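PDB 3EXA: tRNA dimethylallyltransferase from Bacillus halodurans, which probably transfers a dimethylallyl group from dimethylallyl diphosphate to the adenine at position 37 of tRNAs that read codons beginning with uridine. Local coordinates for residues A[138-143]-A[160-165]; A[193-198]-A[299-304]. One frame throughout, in Å; residues are numbered along the deposited sequence.

Interaction 1. Residues A[138-143]-A[160-165]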
loop_
_atom_site.group_PDB
_atom_site.type_symbol
_atom_site.label_atom_id
_atom_site.label_comp_id
_atom_site.label_asym_id
_atom_site.label_seq_id
_atom_site.Cartn_x
_atom_site.Cartn_y
_atom_site.Cartn_z
ATOM N N ALA A 138 -13.905 4.636 -22.400
ATOM C CA ALA A 138 -13.574 3.215 -22.561
ATOM C C ALA A 138 -13.022 2.706 -21.224
ATOM O O ALA A 138 -13.305 1.580 -20.794
ATOM C CB ALA A 138 -12.538 3.022 -23.661
ATOM N N LEU A 139 -12.231 3.551 -20.569
ATOM C CA LEU A 139 -11.652 3.218 -19.273
ATOM C C LEU A 139 -12.798 3.171 -18.265
ATOM O O LEU A 139 -12.748 2.460 -17.255
ATOM C CB LEU A 139 -10.651 4.287 -18.848
ATOM C CG LEU A 139 -10.091 4.059 -17.448
ATOM C CD1 LEU A 139 -9.269 2.805 -17.462
ATOM C CD2 LEU A 139 -9.257 5.243 -17.006
ATOM N N HIS A 140 -13.830 3.948 -18.573
ATOM C CA HIS A 140 -15.022 4.041 -17.760
ATOM C C HIS A 140 -15.836 2.774 -17.983
ATOM O O HIS A 140 -16.388 2.200 -17.041
ATOM C CB HIS A 140 -15.822 5.281 -18.168
ATOM C CG HIS A 140 -16.897 5.654 -17.199
ATOM N ND1 HIS A 140 -18.182 5.161 -17.283
ATOM C CD2 HIS A 140 -16.872 6.453 -16.106
ATOM C CE1 HIS A 140 -18.902 5.642 -16.284
ATOM N NE2 HIS A 140 -18.130 6.427 -15.555
ATOM N N ASP A 141 -15.903 2.325 -19.231
ATOM C CA ASP A 141 -16.647 1.106 -19.520
ATOM C C ASP A 141 -15.951 -0.070 -18.843
ATOM O O ASP A 141 -16.606 -1.015 -18.403
ATOM C CB ASP A 141 -16.756 0.867 -21.029
ATOM C CG ASP A 141 -17.623 1.907 -21.724
ATOM O OD1 ASP A 141 -18.670 2.293 -21.155
ATOM O OD2 ASP A 141 -17.266 2.335 -22.843
ATOM N N LYS A 142 -14.623 0.000 -18.750
ATOM C CA LYS A 142 -13.848 -1.062 -18.114
ATOM C C LYS A 142 -14.285 -1.236 -16.666
ATOM O O LYS A 142 -14.490 -2.353 -16.193
ATOM C CB LYS A 142 -12.350 -0.741 -18.151
ATOM C CG LYS A 142 -11.487 -1.748 -17.383
ATOM C CD LYS A 142 -10.006 -1.370 -17.401
ATOM C CE LYS A 142 -9.350 -1.646 -18.758
ATOM N NZ LYS A 142 -9.191 -3.111 -19.061
ATOM N N LEU A 143 -14.428 -0.120 -15.965
ATOM C CA LEU A 143 -14.830 -0.153 -14.572
ATOM C C LEU A 143 -16.314 -0.501 -14.443
ATOM O O LEU A 143 -16.716 -1.186 -13.506
ATOM C CB LEU A 143 -14.508 1.203 -13.934
ATOM C CG LEU A 143 -14.781 1.458 -12.453
ATOM C CD1 LEU A 143 -16.202 1.950 -12.280
ATOM C CD2 LEU A 143 -14.520 0.197 -11.646
ATOM N N ARG A 160 -9.148 10.283 -13.482
ATOM C CA ARG A 160 -8.300 10.153 -12.308
ATOM C C ARG A 160 -9.024 9.357 -11.228
ATOM O O ARG A 160 -8.442 8.477 -10.590
ATOM C CB ARG A 160 -7.925 11.532 -11.764
ATOM C CG ARG A 160 -6.555 11.545 -11.129
ATOM C CD ARG A 160 -5.512 11.226 -12.185
ATOM N NE ARG A 160 -4.448 10.367 -11.672
ATOM C CZ ARG A 160 -3.412 9.957 -12.395
ATOM N NH1 ARG A 160 -3.295 10.324 -13.667
ATOM N NH2 ARG A 160 -2.493 9.180 -11.845
ATOM N N ARG A 161 -10.300 9.670 -11.036
ATOM C CA ARG A 161 -11.118 8.994 -10.040
ATOM C C ARG A 161 -11.504 7.588 -10.513
ATOM O O ARG A 161 -11.781 6.708 -9.702
ATOM C CB ARG A 161 -12.365 9.830 -9.748
ATOM C CG ARG A 161 -13.230 9.314 -8.613
ATOM C CD ARG A 161 -14.342 10.310 -8.297
ATOM N NE ARG A 161 -15.312 9.785 -7.335
ATOM C CZ ARG A 161 -16.327 10.488 -6.839
ATOM N NH1 ARG A 161 -16.511 11.750 -7.210
ATOM N NH2 ARG A 161 -17.160 9.927 -5.972
ATOM N N VAL A 162 -11.516 7.378 -11.827
ATOM C CA VAL A 162 -11.840 6.067 -12.375
ATOM C C VAL A 162 -10.628 5.161 -12.207
ATOM O O VAL A 162 -10.762 3.984 -11.893
ATOM C CB VAL A 162 -12.224 6.166 -13.864
ATOM C CG1 VAL A 162 -12.331 4.774 -14.485
ATOM C CG2 VAL A 162 -13.549 6.902 -13.996
ATOM N N ILE A 163 -9.436 5.701 -12.407
ATOM C CA ILE A 163 -8.241 4.887 -12.229
ATOM C C ILE A 163 -8.148 4.447 -10.767
ATOM O O ILE A 163 -7.766 3.321 -10.467
ATOM C CB ILE A 163 -6.968 5.670 -12.606
ATOM C CG1 ILE A 163 -6.869 5.766 -14.131
ATOM C CG2 ILE A 163 -5.735 4.996 -12.006
ATOM C CD1 ILE A 163 -5.703 6.557 -14.623
ATOM N N ARG A 164 -8.493 5.354 -9.862
ATOM C CA ARG A 164 -8.451 5.067 -8.435
ATOM C C ARG A 164 -9.372 3.894 -8.102
ATOM O O ARG A 164 -9.001 2.994 -7.352
ATOM C CB ARG A 164 -8.874 6.316 -7.660
ATOM C CG ARG A 164 -9.256 6.076 -6.210
ATOM C CD ARG A 164 -8.067 5.670 -5.357
ATOM N NE ARG A 164 -7.886 6.578 -4.226
ATOM C CZ ARG A 164 -8.821 6.853 -3.320
ATOM N NH1 ARG A 164 -10.023 6.293 -3.399
ATOM N NH2 ARG A 164 -8.557 7.696 -2.331
ATOM N N ALA A 165 -10.575 3.909 -8.666
ATOM C CA ALA A 165 -11.551 2.848 -8.426
ATOM C C ALA A 165 -11.048 1.489 -8.896
ATOM O O ALA A 165 -11.227 0.483 -8.212
ATOM C CB ALA A 165 -12.862 3.179 -9.125
#
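V162 pushes its two methyls into the face that L139, H140 and L143 present on the facing helix, and with 83 Å² buried it is the centre of an almost wholly apolar contact. Its CG1 stands anti to the backbone N (chi1 170°), which turns this branch to the L139 side; it lies 3.8 Å from L139 CG and 3.6 Å from the backbone L139 O, while the two side chains slide past each other in opposite directions. The same methyl also meets L143 CB at 4.2 Å, so one methyl touches two leucines a helical turn apart. A methyl on L139 CG, CD2, comes within 3.8 Å of I163 CG1, the side chains crossing at about a right angle. One turn on, L143 CG packs on A165 CB at 4.2 Å.

These leucines mark the inner face of helix 136-144 against helix 159-171; the axes of segments 138-143 and 160-165 approach to 9.9 Å, with 30° between their N-to-C directions. Together with helix 121-133, whose F130 and V131 also touch L139, the two form a small helical lobe; the centre of the contact lies about 40 Å from the centre of the chain. Residues 160-164 probably contact substrate tRNA, which would place helix 159-171 at the tRNA-binding surface.

The aromatic contribution is slighter. H140 brings CD2 to 4.0 Å from V162 CG2, the methyl lying obliquely to the imidazole. NE2 is hydrogen-bonded to I154 O and more weakly to A151 O, at the end of helix 148-151, in the connection between the two helices.

Charge lies outside the apolar seam: R160 points away from helix 136-144 and forms a salt bridge with E128, and R164 NH1 is hydrogen-bonded to T172 O of the second subunit.

Interaction 2. Residues A[193-198]-A[299-304]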
loop_
_atom_site.group_PDB
_atom_site.type_symbol
_atom_site.label_atom_id
_atom_site.label_comp_id
_atom_site.label_asym_id
_atom_site.label_seq_id
_atom_site.Cartn_x
_atom_site.Cartn_y
_atom_site.Cartn_z
ATOM N N VAL A 193 2.702 -28.481 19.960
ATOM C CA VAL A 193 1.827 -29.182 20.880
ATOM C C VAL A 193 1.136 -28.041 21.632
ATOM O O VAL A 193 1.775 -27.240 22.327
ATOM C CB VAL A 193 2.609 -30.075 21.869
ATOM C CG1 VAL A 193 1.655 -30.684 22.887
ATOM C CG2 VAL A 193 3.321 -31.188 21.111
HETATM N N MSE A 194 -0.174 -27.951 21.450
HETATM C CA MSE A 194 -0.963 -26.909 22.071
HETATM C C MSE A 194 -1.928 -27.516 23.082
HETATM O O MSE A 194 -2.721 -28.388 22.738
HETATM C CB MSE A 194 -1.740 -26.170 20.988
HETATM C CG MSE A 194 -2.034 -24.728 21.311
HETATM SE SE MSE A 194 -2.673 -23.748 19.768
HETATM C CE MSE A 194 -4.046 -22.715 20.648
ATOM N N ILE A 195 -1.856 -27.064 24.327
ATOM C CA ILE A 195 -2.749 -27.572 25.365
ATOM C C ILE A 195 -3.585 -26.419 25.893
ATOM O O ILE A 195 -3.132 -25.278 25.910
ATOM C CB ILE A 195 -1.968 -28.176 26.556
ATOM C CG1 ILE A 195 -1.042 -27.116 27.145
ATOM C CG2 ILE A 195 -1.168 -29.406 26.109
ATOM C CD1 ILE A 195 -0.347 -27.542 28.401
ATOM N N GLY A 196 -4.805 -26.708 26.324
ATOM C CA GLY A 196 -5.650 -25.653 26.853
ATOM C C GLY A 196 -6.119 -25.990 28.253
ATOM O O GLY A 196 -6.444 -27.141 28.540
ATOM N N LEU A 197 -6.129 -24.987 29.128
ATOM C CA LEU A 197 -6.575 -25.148 30.508
ATOM C C LEU A 197 -7.948 -24.492 30.661
ATOM O O LEU A 197 -8.118 -23.317 30.329
ATOM C CB LEU A 197 -5.568 -24.501 31.464
ATOM C CG LEU A 197 -4.116 -24.965 31.256
ATOM C CD1 LEU A 197 -3.232 -24.399 32.361
ATOM C CD2 LEU A 197 -4.055 -26.486 31.249
ATOM N N THR A 198 -8.922 -25.266 31.140
ATOM C CA THR A 198 -10.290 -24.796 31.332
ATOM C C THR A 198 -10.664 -25.024 32.762
ATOM O O THR A 198 -9.868 -25.520 33.559
ATOM C CB THR A 198 -11.339 -25.608 30.556
ATOM O OG1 THR A 198 -10.728 -26.251 29.439
ATOM C CG2 THR A 198 -12.471 -24.706 30.092
HETATM N N MSE A 299 1.322 -34.108 36.135
HETATM C CA MSE A 299 2.013 -35.316 35.719
HETATM C C MSE A 299 1.333 -35.867 34.465
HETATM O O MSE A 299 1.997 -36.391 33.574
HETATM C CB MSE A 299 1.991 -36.346 36.857
HETATM C CG MSE A 299 2.915 -37.543 36.675
HETATM SE SE MSE A 299 3.108 -38.610 38.319
HETATM C CE MSE A 299 1.295 -39.332 38.447
ATOM N N GLU A 300 0.013 -35.725 34.386
ATOM C CA GLU A 300 -0.737 -36.203 33.228
ATOM C C GLU A 300 -0.453 -35.328 32.020
ATOM O O GLU A 300 -0.345 -35.821 30.896
ATOM C CB GLU A 300 -2.243 -36.178 33.504
ATOM C CG GLU A 300 -3.108 -36.570 32.302
ATOM C CD GLU A 300 -4.541 -36.062 32.411
ATOM O OE1 GLU A 300 -4.990 -35.768 33.546
ATOM O OE2 GLU A 300 -5.223 -35.962 31.359
ATOM N N ILE A 301 -0.342 -34.024 32.255
ATOM C CA ILE A 301 -0.088 -33.069 31.183
ATOM C C ILE A 301 1.319 -33.213 30.628
ATOM O O ILE A 301 1.519 -33.065 29.428
ATOM C CB ILE A 301 -0.261 -31.612 31.667
ATOM C CG1 ILE A 301 -1.730 -31.338 31.980
ATOM C CG2 ILE A 301 0.233 -30.643 30.589
ATOM C CD1 ILE A 301 -1.974 -29.979 32.568
ATOM N N HIS A 302 2.288 -33.479 31.507
ATOM C CA HIS A 302 3.673 -33.634 31.090
ATOM C C HIS A 302 3.838 -34.883 30.246
ATOM O O HIS A 302 4.555 -34.887 29.242
ATOM C CB HIS A 302 4.597 -33.734 32.293
ATOM C CG HIS A 302 5.965 -34.250 31.952
ATOM N ND1 HIS A 302 6.241 -35.592 31.819
ATOM C CD2 HIS A 302 7.121 -33.595 31.683
ATOM C CE1 HIS A 302 7.515 -35.746 31.485
ATOM N NE2 HIS A 302 8.067 -34.554 31.396
ATOM N N ASN A 303 3.189 -35.954 30.670
ATOM C CA ASN A 303 3.271 -37.184 29.923
ATOM C C ASN A 303 2.742 -36.948 28.516
ATOM O O ASN A 303 3.409 -37.290 27.542
ATOM C CB ASN A 303 2.473 -38.285 30.618
ATOM C CG ASN A 303 2.500 -39.577 29.847
ATOM O OD1 ASN A 303 1.540 -39.926 29.159
ATOM N ND2 ASN A 303 3.617 -40.293 29.934
ATOM N N PHE A 304 1.562 -36.339 28.404
ATOM C CA PHE A 304 0.980 -36.078 27.089
ATOM C C PHE A 304 1.845 -35.193 26.192
ATOM O O PHE A 304 2.042 -35.490 25.013
ATOM C CB PHE A 304 -0.401 -35.442 27.212
ATOM C CG PHE A 304 -0.950 -34.985 25.901
ATOM C CD1 PHE A 304 -0.696 -33.693 25.434
ATOM C CD2 PHE A 304 -1.687 -35.855 25.106
ATOM C CE1 PHE A 304 -1.161 -33.266 24.176
ATOM C CE2 PHE A 304 -2.160 -35.449 23.848
ATOM C CZ PHE A 304 -1.894 -34.140 23.384
#
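I195 crosses I301 at about a right angle, its CD1 methyl reaching I301 CG2 at 3.8 Å. The first torsion of I195 (chi1 58°) places CG1 between the backbone N and the carbonyl carbon, and the chain extends from there to put CD1 against the helix. The branch methyl is used too: I195 CG2 lies 4.3 Å from F304 CE1.

That same ring carbon meets V193 CG1 at 4.0 Å, so one corner of the phenyl serves two residues on the same side of the strand. Both methyls lie obliquely to the ring, and the F304 and V193 side chains slide past each other in opposite directions. At the other end, L197 CD2 stands 4.3 Å from I301 CD1, a looser touch. With 184 Å² buried in all, the strand and helix meet wholly through aliphatic and aromatic carbon.

The short axes of segments 193-198 and 299-304 are 10.8 Å apart and run nearly antiparallel, at 160°, as a helix laid along one face of a parallel sheet. Strand 191-198 lies between strands 4-9 and 284-288, with backbone hydrogen bonds joining V193 and I195 to the former and M194 to T285 of the latter. L197 touches V14 of the predicted ATP-binding P-loop and T19 on helix 16-25, whose L23 meets I301, while F304 also rests on T285 of strand 284-288.

Overall arrangement
From the N terminus, the chain first builds most of the parallel sheet, with the predicted nucleotide-binding P-loop after strand 4-9, and only later runs out to the helical lobe. There interaction 1 closes a short excursion, 16 residues between segments 138-143 and 160-165, that includes helix 148-151. The chain then returns to the core as strand 191-198, where interaction 2 opens; a hundred residues, mostly helical, pass before helix 294-317 closes it. The two contacts are therefore in series, neither nested nor crossed. Their centres are 57 Å apart, on opposite sides of the chain's centre: one joins two helices of the outlying lobe, the other packs the C-terminal helix against the sheet.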